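Local coordinates for protein RE68036p (Drosophila melanogaster, PDB 1SQH) that is of unknown function but belongs to the acetyltransferase clan and may act as an acyltransferase, possibly with glycine as acceptor, at residues 81-86 with 104-109; 123-128 with 294-299; 154-159 with 289-294. All coordinates share one frame; numbering follows the deposited sequence.

Overall arrangement
Starting from the N terminus, the first of the three contacts to close is contact 1, where the beginning of strand 82-87 meets helix 104-112 after 17 intervening residues that include strand 91-96. Strand 123-128 follows that helix and opens contact 2, which closes only when the last strand, 289-299, arrives beside it. Within this long excursion, strand 147-157 opens contact 3 and pairs with the first half of the same final strand, so contact 3 nests in contact 2 while contact 1 precedes both. Contacts 2 and 3 share Asn-294; their centres lie about 17 Å apart. Strand 289-299 enters the large mixed sheet between 123-128 and 147-157, tying the chain's C-terminal part to its N-terminal part.

Contact 1: residues 81-86 with 104-109; sequences TYVSLH and AELWEC
Glu-105 sends its side chain off opposite the backbone N (chi1 -180°) and reaches from the first turn of helix 104-112 toward Thr-81, whose OG1 stands anti to its own carbonyl carbon (chi1 -56°), a rotation that turns the hydroxyl to the carboxylate and the methyl to Leu-106. Thr-81 OG1 donates to Glu-105 OE2 at 2.7 Å, approaching the anti side of the oxygen and 27° out of the carboxylate plane. Water 1 also grips the acceptor, donating to Glu-105 OE2 at 2.6 Å and accepting a longer bond from Thr-81 N at 3.3 Å, so one carboxylate oxygen holds both the side chain and, through water, the backbone of the threonine. Threonine suits this spot because its methyl does separate work: Thr-81 CG2 lies 3.9 Å from Leu-106 CA, against the helix backbone.

The helix belongs to a beta-alpha-beta crossover, linking strand 91-96 to its parallel neighbour 123-128, and here it rests on the start of the adjoining strand 82-87. Were Glu-105 cut back to an alanine, the carboxylate would be gone, and Thr-81 OG1, still bonded to Ser-97 OG, would probably turn more freely, with water 1 less firmly held. Deeper in, branched and apolar residues take over. Leu-106 CD1 reaches Val-83 CG2 at 4.4 Å, a loose apolar touch, while Phe-131 of helix 129-141 also packs on the leucine.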
ATOM      1  N   THR A  81      10.352 -16.124   4.399  1.00 21.95           N
ATOM      2  CA  THR A  81      10.057 -15.439   5.658  1.00 23.90           C
ATOM      3  C   THR A  81      10.648 -14.031   5.726  1.00 22.69           C
ATOM      4  O   THR A  81      11.864 -13.842   5.632  1.00 22.79           O
ATOM      5  CB  THR A  81      10.560 -16.282   6.872  1.00 24.67           C
ATOM      6  OG1 THR A  81       9.969 -17.587   6.819  1.00 26.12           O
ATOM      7  CG2 THR A  81      10.165 -15.633   8.188  1.00 27.21           C
ATOM      8  N   TYR A  82       9.783 -13.034   5.890  1.00 21.11           N
ATOM      9  CA  TYR A  82      10.264 -11.671   5.966  1.00 20.21           C
ATOM     10  C   TYR A  82       9.366 -10.793   6.823  1.00 21.01           C
ATOM     11  O   TYR A  82       8.204 -11.108   7.096  1.00 21.23           O
ATOM     12  CB  TYR A  82      10.374 -11.068   4.559  1.00 21.09           C
ATOM     13  CG  TYR A  82       9.132 -10.340   4.105  1.00 21.63           C
ATOM     14  CD1 TYR A  82       9.013  -8.959   4.258  1.00 19.46           C
ATOM     15  CD2 TYR A  82       8.062 -11.034   3.548  1.00 21.84           C
ATOM     16  CE1 TYR A  82       7.859  -8.285   3.867  1.00 18.71           C
ATOM     17  CE2 TYR A  82       6.898 -10.366   3.150  1.00 22.77           C
ATOM     18  CZ  TYR A  82       6.806  -8.992   3.313  1.00 21.22           C
ATOM     19  OH  TYR A  82       5.660  -8.338   2.909  1.00 21.08           O
ATOM     20  N   VAL A  83       9.931  -9.681   7.252  1.00 21.32           N
ATOM     21  CA  VAL A  83       9.208  -8.712   8.045  1.00 23.37           C
ATOM     22  C   VAL A  83       9.796  -7.400   7.591  1.00 22.33           C
ATOM     23  O   VAL A  83      11.024  -7.245   7.554  1.00 23.28           O
ATOM     24  CB  VAL A  83       9.452  -8.877   9.586  1.00 23.81           C
ATOM     25  CG1 VAL A  83       8.755  -7.749  10.346  1.00 23.61           C
ATOM     26  CG2 VAL A  83       8.932 -10.229  10.070  1.00 21.90           C
ATOM     27  N   SER A  84       8.923  -6.476   7.214  1.00 20.45           N
ATOM     28  CA  SER A  84       9.360  -5.155   6.786  1.00 22.45           C
ATOM     29  C   SER A  84       8.884  -4.127   7.807  1.00 22.05           C
ATOM     30  O   SER A  84       7.846  -4.308   8.459  1.00 22.41           O
ATOM     31  CB  SER A  84       8.795  -4.818   5.406  1.00 19.69           C
ATOM     32  OG  SER A  84       7.396  -4.997   5.386  1.00 20.69           O
ATOM     33  N   LEU A  85       9.670  -3.067   7.958  1.00 21.50           N
ATOM     34  CA  LEU A  85       9.345  -1.991   8.875  1.00 20.80           C
ATOM     35  C   LEU A  85       9.336  -0.691   8.085  1.00 19.55           C
ATOM     36  O   LEU A  85      10.292  -0.393   7.357  1.00 17.95           O
ATOM     37  CB  LEU A  85      10.374  -1.934  10.004  1.00 20.87           C
ATOM     38  CG  LEU A  85      10.337  -3.101  11.003  1.00 20.53           C
ATOM     39  CD1 LEU A  85      11.431  -2.899  12.061  1.00 21.40           C
ATOM     40  CD2 LEU A  85       8.978  -3.172  11.669  1.00 20.06           C
ATOM     41  N   HIS A  86       8.239   0.051   8.221  1.00 19.98           N
ATOM     42  CA  HIS A  86       8.021   1.326   7.536  1.00 21.52           C
ATOM     43  C   HIS A  86       7.747   2.454   8.533  1.00 22.11           C
ATOM     44  O   HIS A  86       7.153   2.241   9.596  1.00 21.97           O
ATOM     45  CB  HIS A  86       6.843   1.180   6.554  1.00 21.62           C
ATOM     46  CG  HIS A  86       6.398   2.467   5.922  1.00 22.97           C
ATOM     47  ND1 HIS A  86       5.504   3.326   6.530  1.00 21.39           N
ATOM     48  CD2 HIS A  86       6.702   3.028   4.726  1.00 21.94           C
ATOM     49  CE1 HIS A  86       5.276   4.356   5.733  1.00 22.34           C
ATOM     50  NE2 HIS A  86       5.991   4.200   4.632  1.00 22.11           N
ATOM     51  N   ALA A 104       6.312 -21.600  11.963  1.00 40.43           N
ATOM     52  CA  ALA A 104       7.106 -21.423  13.177  1.00 38.50           C
ATOM     53  C   ALA A 104       8.168 -20.324  13.042  1.00 37.52           C
ATOM     54  O   ALA A 104       8.249 -19.405  13.872  1.00 37.66           O
ATOM     55  CB  ALA A 104       7.767 -22.745  13.545  1.00 38.20           C
ATOM     56  N   GLU A 105       8.974 -20.422  11.989  1.00 35.45           N
ATOM     57  CA  GLU A 105      10.038 -19.459  11.739  1.00 33.46           C
ATOM     58  C   GLU A 105       9.553 -18.017  11.822  1.00 31.82           C
ATOM     59  O   GLU A 105      10.202 -17.171  12.432  1.00 29.93           O
ATOM     60  CB  GLU A 105      10.659 -19.715  10.367  1.00 33.18           C
ATOM     61  CG  GLU A 105      11.783 -18.764  10.004  1.00 34.06           C
ATOM     62  CD  GLU A 105      12.534 -19.216   8.771  1.00 35.87           C
ATOM     63  OE1 GLU A 105      13.335 -20.170   8.890  1.00 37.44           O
ATOM     64  OE2 GLU A 105      12.319 -18.631   7.687  1.00 33.14           O
ATOM     65  N   LEU A 106       8.406 -17.746  11.209  1.00 31.71           N
ATOM     66  CA  LEU A 106       7.844 -16.403  11.217  1.00 31.16           C
ATOM     67  C   LEU A 106       7.498 -15.936  12.632  1.00 31.96           C
ATOM     68  O   LEU A 106       7.955 -14.881  13.069  1.00 31.55           O
ATOM     69  CB  LEU A 106       6.587 -16.345  10.345  1.00 28.44           C
ATOM     70  CG  LEU A 106       5.735 -15.068  10.452  1.00 29.37           C
ATOM     71  CD1 LEU A 106       6.526 -13.871   9.963  1.00 28.02           C
ATOM     72  CD2 LEU A 106       4.456 -15.234   9.641  1.00 26.65           C
ATOM     73  N   TRP A 107       6.694 -16.723  13.340  1.00 32.11           N
ATOM     74  CA  TRP A 107       6.286 -16.356  14.685  1.00 34.06           C
ATOM     75  C   TRP A 107       7.455 -16.287  15.645  1.00 35.69           C
ATOM     76  O   TRP A 107       7.407 -15.567  16.647  1.00 35.09           O
ATOM     77  CB  TRP A 107       5.219 -17.320  15.193  1.00 34.99           C
ATOM     78  CG  TRP A 107       3.928 -17.121  14.480  1.00 33.98           C
ATOM     79  CD1 TRP A 107       3.333 -17.973  13.599  1.00 34.17           C
ATOM     80  CD2 TRP A 107       3.096 -15.956  14.541  1.00 34.87           C
ATOM     81  NE1 TRP A 107       2.177 -17.409  13.101  1.00 34.58           N
ATOM     82  CE2 TRP A 107       2.010 -16.172  13.665  1.00 35.10           C
ATOM     83  CE3 TRP A 107       3.166 -14.748  15.250  1.00 35.11           C
ATOM     84  CZ2 TRP A 107       0.994 -15.217  13.481  1.00 34.26           C
ATOM     85  CZ3 TRP A 107       2.156 -13.796  15.065  1.00 33.53           C
ATOM     86  CH2 TRP A 107       1.089 -14.040  14.188  1.00 33.96           C
ATOM     87  N   GLU A 108       8.509 -17.033  15.345  1.00 35.75           N
ATOM     88  CA  GLU A 108       9.692 -16.984  16.187  1.00 37.00           C
ATOM     89  C   GLU A 108      10.197 -15.547  16.041  1.00 36.67           C
ATOM     90  O   GLU A 108      10.574 -14.894  17.020  1.00 36.08           O
ATOM     91  CB  GLU A 108      10.732 -17.979  15.678  1.00 39.87           C
ATOM     92  CG  GLU A 108      11.845 -18.284  16.647  1.00 43.39           C
ATOM     93  CD  GLU A 108      12.607 -19.528  16.242  1.00 46.91           C
ATOM     94  OE1 GLU A 108      11.964 -20.593  16.113  1.00 47.14           O
ATOM     95  OE2 GLU A 108      13.840 -19.445  16.049  1.00 50.47           O
ATOM     96  N   CYS A 109      10.169 -15.055  14.804  1.00 34.83           N
ATOM     97  CA  CYS A 109      10.596 -13.697  14.501  1.00 33.99           C
ATOM     98  C   CYS A 109       9.724 -12.646  15.181  1.00 33.95           C
ATOM     99  O   CYS A 109      10.222 -11.783  15.906  1.00 34.69           O
ATOM    100  CB  CYS A 109      10.552 -13.444  12.991  1.00 32.80           C
ATOM    101  SG  CYS A 109      11.930 -14.126  12.048  1.00 31.05           S
TER
HETATM  102  O   HOH W   1      12.333 -18.636   5.110  1.00 23.65           O

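Contact 2: residues 123-128 with 294-299; sequences LLTNVD and NEWIKL
Trp-296 lays one face of its indole under the backbone of Thr-125 and Asn-126. The CA of Thr-125 sits almost on the normal of the five-membered ring of Trp-296, 3.9 Å from its centroid, a CH-pi contact, and Thr-125 CG2 comes within 3.4 Å of Trp-296 NE1. The ring gets there with chi1 at -111°, away from the usual staggered positions. At its edge, near the ring plane, Leu-123 CD2 approaches Trp-296 CD1 at 4.1 Å.

Beside this, Thr-125 OG1 lies 2.8 Å from Asn-126 OD1 and bonds to it from above the amide plane, but Val-93 O is a second acceptor for this hydroxyl, and the two compete for its one proton. Asn-126 ND2 bonds Ser-94 OG, so the amide has a partner at each end. Asparagine fits because Asn-126 adopts a left-handed backbone (phi 41°), which this residue type tolerates better than most. That kink is a beta bulge between two antiparallel strands: Thr-125 and Asn-126 together occupy the space facing Trp-296. Before it, Leu-124 and Ile-297 form a hydrogen-bonded pair; after it, Val-127 and Glu-295 form the next, with Val-127 N to Glu-295 O at 2.9 Å.

The side chains of these four residues leave the same face of the sheet, the one covered by helix 129-141. Leu-124 CB packs on Ile-297 CB at 3.8 Å, and with CG placed beside its backbone N (chi1 -83°), Leu-124 sends CD2 to Leu-299 CD1 at 4.2 Å. Glu-295 runs away from the partner strand to a salt bridge with Lys-136 and a bond from Gln-151.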
ATOM      1  N   LEU A 123       1.145  -0.057  13.163  1.00 25.20           N
ATOM      2  CA  LEU A 123       0.097  -0.507  12.245  1.00 23.25           C
ATOM      3  C   LEU A 123       0.523  -1.762  11.478  1.00 22.69           C
ATOM      4  O   LEU A 123       1.552  -1.770  10.793  1.00 22.14           O
ATOM      5  CB  LEU A 123      -0.249   0.608  11.257  1.00 23.26           C
ATOM      6  CG  LEU A 123      -1.238   0.253  10.140  1.00 23.40           C
ATOM      7  CD1 LEU A 123      -2.582  -0.120  10.735  1.00 24.16           C
ATOM      8  CD2 LEU A 123      -1.385   1.438   9.185  1.00 20.95           C
ATOM      9  N   LEU A 124      -0.261  -2.823  11.609  1.00 20.97           N
ATOM     10  CA  LEU A 124       0.011  -4.079  10.923  1.00 21.58           C
ATOM     11  C   LEU A 124      -0.737  -4.043   9.584  1.00 21.76           C
ATOM     12  O   LEU A 124      -1.970  -4.108   9.552  1.00 21.40           O
ATOM     13  CB  LEU A 124      -0.477  -5.258  11.780  1.00 19.78           C
ATOM     14  CG  LEU A 124       0.441  -5.773  12.905  1.00 22.00           C
ATOM     15  CD1 LEU A 124       1.238  -4.632  13.513  1.00 22.61           C
ATOM     16  CD2 LEU A 124      -0.390  -6.503  13.960  1.00 19.75           C
ATOM     17  N   THR A 125       0.014  -3.947   8.487  1.00 21.89           N
ATOM     18  CA  THR A 125      -0.580  -3.861   7.143  1.00 21.62           C
ATOM     19  C   THR A 125      -0.652  -5.171   6.357  1.00 21.28           C
ATOM     20  O   THR A 125       0.207  -6.050   6.490  1.00 20.69           O
ATOM     21  CB  THR A 125       0.183  -2.828   6.277  1.00 21.34           C
ATOM     22  OG1 THR A 125       1.524  -3.287   6.050  1.00 21.01           O
ATOM     23  CG2 THR A 125       0.230  -1.473   6.978  1.00 19.06           C
ATOM     24  N   ASN A 126      -1.673  -5.281   5.514  1.00 20.38           N
ATOM     25  CA  ASN A 126      -1.882  -6.470   4.678  1.00 20.66           C
ATOM     26  C   ASN A 126      -1.615  -7.806   5.384  1.00 20.61           C
ATOM     27  O   ASN A 126      -0.861  -8.642   4.880  1.00 20.48           O
ATOM     28  CB  ASN A 126      -1.038  -6.378   3.383  1.00 17.69           C
ATOM     29  CG  ASN A 126       0.393  -5.912   3.632  1.00 20.83           C
ATOM     30  OD1 ASN A 126       0.662  -4.703   3.778  1.00 21.31           O
ATOM     31  ND2 ASN A 126       1.323  -6.865   3.691  1.00 16.52           N
ATOM     32  N   VAL A 127      -2.260  -8.012   6.531  1.00 21.45           N
ATOM     33  CA  VAL A 127      -2.091  -9.240   7.309  1.00 21.02           C
ATOM     34  C   VAL A 127      -2.967 -10.365   6.789  1.00 21.42           C
ATOM     35  O   VAL A 127      -4.182 -10.196   6.648  1.00 21.58           O
ATOM     36  CB  VAL A 127      -2.456  -9.045   8.802  1.00 20.74           C
ATOM     37  CG1 VAL A 127      -2.032 -10.276   9.593  1.00 20.96           C
ATOM     38  CG2 VAL A 127      -1.809  -7.786   9.349  1.00 19.09           C
ATOM     39  N   ASP A 128      -2.343 -11.509   6.514  1.00 21.91           N
ATOM     40  CA  ASP A 128      -3.059 -12.680   6.013  1.00 26.21           C
ATOM     41  C   ASP A 128      -4.067 -13.133   7.064  1.00 28.07           C
ATOM     42  O   ASP A 128      -3.796 -13.061   8.269  1.00 28.90           O
ATOM     43  CB  ASP A 128      -2.074 -13.812   5.726  1.00 27.36           C
ATOM     44  CG  ASP A 128      -2.731 -15.001   5.069  1.00 30.37           C
ATOM     45  OD1 ASP A 128      -2.723 -15.077   3.820  1.00 29.86           O
ATOM     46  OD2 ASP A 128      -3.270 -15.856   5.804  1.00 32.23           O
ATOM     47  N   ASN A 294      -7.513  -9.322   3.404  1.00 25.57           N
ATOM     48  CA  ASN A 294      -6.477  -9.139   4.408  1.00 25.05           C
ATOM     49  C   ASN A 294      -6.974  -8.173   5.455  1.00 25.14           C
ATOM     50  O   ASN A 294      -7.973  -7.484   5.252  1.00 25.82           O
ATOM     51  CB  ASN A 294      -5.221  -8.552   3.763  1.00 22.96           C
ATOM     52  CG  ASN A 294      -4.228  -9.612   3.321  1.00 21.28           C
ATOM     53  OD1 ASN A 294      -4.585 -10.777   3.119  1.00 22.70           O
ATOM     54  ND2 ASN A 294      -2.969  -9.205   3.149  1.00 16.70           N
ATOM     55  N   GLU A 295      -6.278  -8.114   6.580  1.00 25.17           N
ATOM     56  CA  GLU A 295      -6.668  -7.175   7.617  1.00 27.37           C
ATOM     57  C   GLU A 295      -5.580  -6.138   7.845  1.00 26.39           C
ATOM     58  O   GLU A 295      -4.397  -6.392   7.625  1.00 25.25           O
ATOM     59  CB  GLU A 295      -6.984  -7.900   8.940  1.00 28.80           C
ATOM     60  CG  GLU A 295      -8.446  -8.309   9.088  1.00 31.18           C
ATOM     61  CD  GLU A 295      -8.750  -8.984  10.419  1.00 33.75           C
ATOM     62  OE1 GLU A 295      -8.337  -8.460  11.473  1.00 37.16           O
ATOM     63  OE2 GLU A 295      -9.416 -10.037  10.420  1.00 34.72           O
ATOM     64  N   TRP A 296      -6.013  -4.945   8.230  1.00 25.93           N
ATOM     65  CA  TRP A 296      -5.107  -3.862   8.570  1.00 25.76           C
ATOM     66  C   TRP A 296      -5.388  -3.746  10.064  1.00 26.90           C
ATOM     67  O   TRP A 296      -6.502  -3.410  10.471  1.00 26.03           O
ATOM     68  CB  TRP A 296      -5.498  -2.587   7.842  1.00 23.24           C
ATOM     69  CG  TRP A 296      -4.515  -2.182   6.785  1.00 23.78           C
ATOM     70  CD1 TRP A 296      -3.636  -1.137   6.842  1.00 23.03           C
ATOM     71  CD2 TRP A 296      -4.317  -2.807   5.507  1.00 21.28           C
ATOM     72  NE1 TRP A 296      -2.904  -1.068   5.678  1.00 23.29           N
ATOM     73  CE2 TRP A 296      -3.302  -2.081   4.842  1.00 22.71           C
ATOM     74  CE3 TRP A 296      -4.898  -3.908   4.859  1.00 20.98           C
ATOM     75  CZ2 TRP A 296      -2.854  -2.422   3.551  1.00 20.83           C
ATOM     76  CZ3 TRP A 296      -4.447  -4.249   3.568  1.00 20.66           C
ATOM     77  CH2 TRP A 296      -3.438  -3.502   2.935  1.00 19.12           C
ATOM     78  N   ILE A 297      -4.396  -4.064  10.884  1.00 26.44           N
ATOM     79  CA  ILE A 297      -4.600  -4.027  12.321  1.00 27.32           C
ATOM     80  C   ILE A 297      -3.890  -2.860  12.980  1.00 27.86           C
ATOM     81  O   ILE A 297      -2.666  -2.865  13.126  1.00 29.52           O
ATOM     82  CB  ILE A 297      -4.119  -5.332  12.965  1.00 27.09           C
ATOM     83  CG1 ILE A 297      -4.766  -6.527  12.248  1.00 27.61           C
ATOM     84  CG2 ILE A 297      -4.474  -5.337  14.432  1.00 27.40           C
ATOM     85  CD1 ILE A 297      -4.354  -7.888  12.786  1.00 24.84           C
ATOM     86  N   LYS A 298      -4.666  -1.854  13.366  1.00 26.76           N
ATOM     87  CA  LYS A 298      -4.115  -0.681  14.026  1.00 28.70           C
ATOM     88  C   LYS A 298      -4.116  -0.910  15.537  1.00 30.42           C
ATOM     89  O   LYS A 298      -5.174  -1.104  16.142  1.00 30.63           O
ATOM     90  CB  LYS A 298      -4.955   0.549  13.674  1.00 27.88           C
ATOM     91  CG  LYS A 298      -4.646   1.808  14.469  1.00 28.81           C
ATOM     92  CD  LYS A 298      -3.209   2.275  14.301  1.00 30.46           C
ATOM     93  CE  LYS A 298      -2.997   3.589  15.049  1.00 29.12           C
ATOM     94  NZ  LYS A 298      -1.565   3.975  15.176  1.00 27.17           N
ATOM     95  N   LEU A 299      -2.923  -0.914  16.128  1.00 32.00           N
ATOM     96  CA  LEU A 299      -2.765  -1.090  17.573  1.00 33.56           C
ATOM     97  C   LEU A 299      -2.817   0.288  18.230  1.00 33.87           C
ATOM     98  O   LEU A 299      -2.110   1.203  17.804  1.00 34.42           O
ATOM     99  CB  LEU A 299      -1.418  -1.754  17.879  1.00 32.95           C
ATOM    100  CG  LEU A 299      -1.311  -3.286  17.861  1.00 31.86           C
ATOM    101  CD1 LEU A 299      -2.113  -3.861  16.725  1.00 32.49           C
ATOM    102  CD2 LEU A 299       0.150  -3.690  17.756  1.00 31.91           C
TER
HETATM  103  O   HOH W   2      -2.049 -12.792   2.380  1.00 25.36           O

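Contact 3: residues 154-159 with 289-294; sequences GMVLSH and QKDLVN
Gly-154 spends both backbone polar atoms on the opposite strand. Its N donates to Leu-292 O at 2.7 Å, nearly straight at hydrogen (176°) but well above the carbonyl plane, and Gly-154 O accepts from Asp-291 N in a longer bond of 3.2 Å. Two residues, Asp-291 and Leu-292, therefore face one: a classic beta bulge in the antiparallel pairing of strands 289-299 and 147-157. Glycine is apt here, since a CB would probably come too close to Leu-292 CB.

Further along, Val-156 and Gln-289 make a hydrogen-bonded pair. Val-156 N gives to Gln-289 O at 2.7 Å, in the carbonyl plane, and that oxygen also faces Met-155 CA in a CH...O contact. Gln-289 N returns a bond to Val-156 O at 2.9 Å. The same carbonyl accepts a second proton from water 3, which in turn accepts from Gln-289 NE2 at 2.8 Å; the long polar side chain suits this exposed border, bridging to the Val-156 carbonyl through one water.

On the other face of the sheet, Met-155, present as selenomethionine, lays SE against Lys-290 CB at 3.7 Å. The lysine chain stays extended, carrying its charge away from this partner to a cation-pi contact with Phe-153.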
ATOM      1  N   GLY A 154      -8.504  -7.190  -1.553  1.00 18.90           N
ATOM      2  CA  GLY A 154      -7.429  -6.959  -2.495  1.00 19.59           C
ATOM      3  C   GLY A 154      -8.021  -7.191  -3.885  1.00 19.84           C
ATOM      4  O   GLY A 154      -8.206  -8.346  -4.290  1.00 19.18           O
HETATM    5  N   MSE A 155      -8.334  -6.112  -4.606  1.00 20.03           N
HETATM    6  CA  MSE A 155      -8.914  -6.219  -5.953  1.00 22.17           C
HETATM    7  C   MSE A 155      -7.798  -6.287  -6.994  1.00 20.21           C
HETATM    8  O   MSE A 155      -6.827  -5.533  -6.911  1.00 17.22           O
HETATM    9  CB  MSE A 155      -9.829  -5.024  -6.246  1.00 25.26           C
HETATM   10  CG  MSE A 155     -11.280  -5.425  -6.567  1.00 36.41           C
HETATM   11 SE   MSE A 155     -12.107  -6.122  -4.959  1.00 36.54          SE
HETATM   12  CE  MSE A 155     -11.296  -4.825  -3.769  1.00 41.51           C
ATOM     13  N   VAL A 156      -7.950  -7.184  -7.973  1.00 19.36           N
ATOM     14  CA  VAL A 156      -6.924  -7.397  -9.003  1.00 18.29           C
ATOM     15  C   VAL A 156      -7.399  -7.308 -10.454  1.00 17.82           C
ATOM     16  O   VAL A 156      -8.466  -7.819 -10.815  1.00 15.36           O
ATOM     17  CB  VAL A 156      -6.232  -8.778  -8.806  1.00 18.95           C
ATOM     18  CG1 VAL A 156      -5.154  -8.999  -9.860  1.00 17.84           C
ATOM     19  CG2 VAL A 156      -5.627  -8.864  -7.415  1.00 16.93           C
ATOM     20  N   LEU A 157      -6.582  -6.662 -11.280  1.00 16.72           N
ATOM     21  CA  LEU A 157      -6.868  -6.507 -12.704  1.00 18.32           C
ATOM     22  C   LEU A 157      -5.569  -6.797 -13.446  1.00 19.09           C
ATOM     23  O   LEU A 157      -4.534  -6.183 -13.155  1.00 17.37           O
ATOM     24  CB  LEU A 157      -7.335  -5.084 -13.005  1.00 16.59           C
ATOM     25  CG  LEU A 157      -7.664  -4.763 -14.468  1.00 17.38           C
ATOM     26  CD1 LEU A 157      -8.983  -5.418 -14.890  1.00 13.57           C
ATOM     27  CD2 LEU A 157      -7.758  -3.243 -14.602  1.00 16.62           C
ATOM     28  N   SER A 158      -5.616  -7.736 -14.392  1.00 18.65           N
ATOM     29  CA  SER A 158      -4.416  -8.100 -15.137  1.00 18.10           C
ATOM     30  C   SER A 158      -3.817  -6.901 -15.864  1.00 16.84           C
ATOM     31  O   SER A 158      -4.491  -5.907 -16.131  1.00 15.86           O
ATOM     32  CB  SER A 158      -4.719  -9.222 -16.135  1.00 16.38           C
ATOM     33  OG  SER A 158      -5.503  -8.751 -17.222  1.00 17.22           O
ATOM     34  N   HIS A 159      -2.534  -6.991 -16.168  1.00 17.72           N
ATOM     35  CA  HIS A 159      -1.872  -5.910 -16.863  1.00 19.49           C
ATOM     36  C   HIS A 159      -2.485  -5.767 -18.260  1.00 20.08           C
ATOM     37  O   HIS A 159      -2.828  -4.656 -18.678  1.00 20.69           O
ATOM     38  CB  HIS A 159      -0.363  -6.174 -16.941  1.00 19.46           C
ATOM     39  CG  HIS A 159       0.390  -5.103 -17.657  1.00 20.34           C
ATOM     40  ND1 HIS A 159       0.749  -5.208 -18.984  1.00 22.62           N
ATOM     41  CD2 HIS A 159       0.813  -3.886 -17.247  1.00 18.48           C
ATOM     42  CE1 HIS A 159       1.363  -4.101 -19.358  1.00 22.02           C
ATOM     43  NE2 HIS A 159       1.414  -3.282 -18.322  1.00 22.56           N
ATOM     44  N   GLN A 289     -11.211  -7.891  -9.995  1.00 20.77           N
ATOM     45  CA  GLN A 289     -11.866  -8.996  -9.305  1.00 24.19           C
ATOM     46  C   GLN A 289     -11.299  -9.077  -7.896  1.00 23.47           C
ATOM     47  O   GLN A 289     -10.158  -8.682  -7.649  1.00 20.96           O
ATOM     48  CB  GLN A 289     -11.634 -10.324 -10.027  1.00 24.98           C
ATOM     49  CG  GLN A 289     -10.176 -10.680 -10.150  1.00 29.51           C
ATOM     50  CD  GLN A 289      -9.956 -12.061 -10.749  1.00 34.72           C
ATOM     51  OE1 GLN A 289     -10.199 -13.081 -10.098  1.00 33.93           O
ATOM     52  NE2 GLN A 289      -9.489 -12.097 -11.998  1.00 35.40           N
ATOM     53  N   LYS A 290     -12.116  -9.577  -6.976  1.00 22.41           N
ATOM     54  CA  LYS A 290     -11.717  -9.725  -5.582  1.00 24.90           C
ATOM     55  C   LYS A 290     -11.007 -11.063  -5.384  1.00 24.83           C
ATOM     56  O   LYS A 290     -11.655 -12.108  -5.370  1.00 24.30           O
ATOM     57  CB  LYS A 290     -12.964  -9.664  -4.694  1.00 23.69           C
ATOM     58  CG  LYS A 290     -12.767 -10.138  -3.262  1.00 27.58           C
ATOM     59  CD  LYS A 290     -14.116 -10.198  -2.549  1.00 30.28           C
ATOM     60  CE  LYS A 290     -13.999 -10.721  -1.123  1.00 32.83           C
ATOM     61  NZ  LYS A 290     -15.347 -10.830  -0.493  1.00 33.02           N
ATOM     62  N   ASP A 291      -9.686 -11.074  -5.254  1.00 25.94           N
ATOM     63  CA  ASP A 291      -9.082 -12.373  -5.034  1.00 29.11           C
ATOM     64  C   ASP A 291      -8.268 -12.498  -3.761  1.00 29.04           C
ATOM     65  O   ASP A 291      -7.506 -13.452  -3.602  1.00 29.51           O
ATOM     66  CB  ASP A 291      -8.278 -12.835  -6.255  1.00 33.32           C
ATOM     67  CG  ASP A 291      -7.197 -11.882  -6.632  1.00 37.46           C
ATOM     68  OD1 ASP A 291      -6.582 -11.258  -5.764  1.00 41.30           O
ATOM     69  OD2 ASP A 291      -6.898 -11.703  -7.874  1.00 15.00           O
ATOM     70  N   LEU A 292      -8.437 -11.542  -2.846  1.00 28.82           N
ATOM     71  CA  LEU A 292      -7.751 -11.588  -1.550  1.00 26.34           C
ATOM     72  C   LEU A 292      -8.471 -10.775  -0.472  1.00 26.00           C
ATOM     73  O   LEU A 292      -9.092  -9.752  -0.754  1.00 26.68           O
ATOM     74  CB  LEU A 292      -6.308 -11.079  -1.658  1.00 23.71           C
ATOM     75  CG  LEU A 292      -5.494 -11.257  -0.368  1.00 21.30           C
ATOM     76  CD1 LEU A 292      -5.283 -12.745  -0.134  1.00 20.28           C
ATOM     77  CD2 LEU A 292      -4.135 -10.520  -0.434  1.00 19.42           C
ATOM     78  N   VAL A 293      -8.383 -11.246   0.766  1.00 26.01           N
ATOM     79  CA  VAL A 293      -8.963 -10.544   1.904  1.00 26.46           C
ATOM     80  C   VAL A 293      -7.880 -10.521   2.971  1.00 25.72           C
ATOM     81  O   VAL A 293      -7.378 -11.567   3.375  1.00 27.38           O
ATOM     82  CB  VAL A 293     -10.202 -11.260   2.472  1.00 26.30           C
ATOM     83  CG1 VAL A 293     -10.697 -10.525   3.712  1.00 23.43           C
ATOM     84  CG2 VAL A 293     -11.293 -11.331   1.413  1.00 23.41           C
ATOM     85  N   ASN A 294      -7.513  -9.322   3.404  1.00 25.57           N
ATOM     86  CA  ASN A 294      -6.477  -9.139   4.408  1.00 25.05           C
ATOM     87  C   ASN A 294      -6.974  -8.173   5.455  1.00 25.14           C
ATOM     88  O   ASN A 294      -7.973  -7.484   5.252  1.00 25.82           O
ATOM     89  CB  ASN A 294      -5.221  -8.552   3.763  1.00 22.96           C
ATOM     90  CG  ASN A 294      -4.228  -9.612   3.321  1.00 21.28           C
ATOM     91  OD1 ASN A 294      -4.585 -10.777   3.119  1.00 22.70           O
ATOM     92  ND2 ASN A 294      -2.969  -9.205   3.149  1.00 16.70           N
TER
HETATM   93  O   HOH W   3      -9.661  -9.477 -13.086  1.00 28.16           O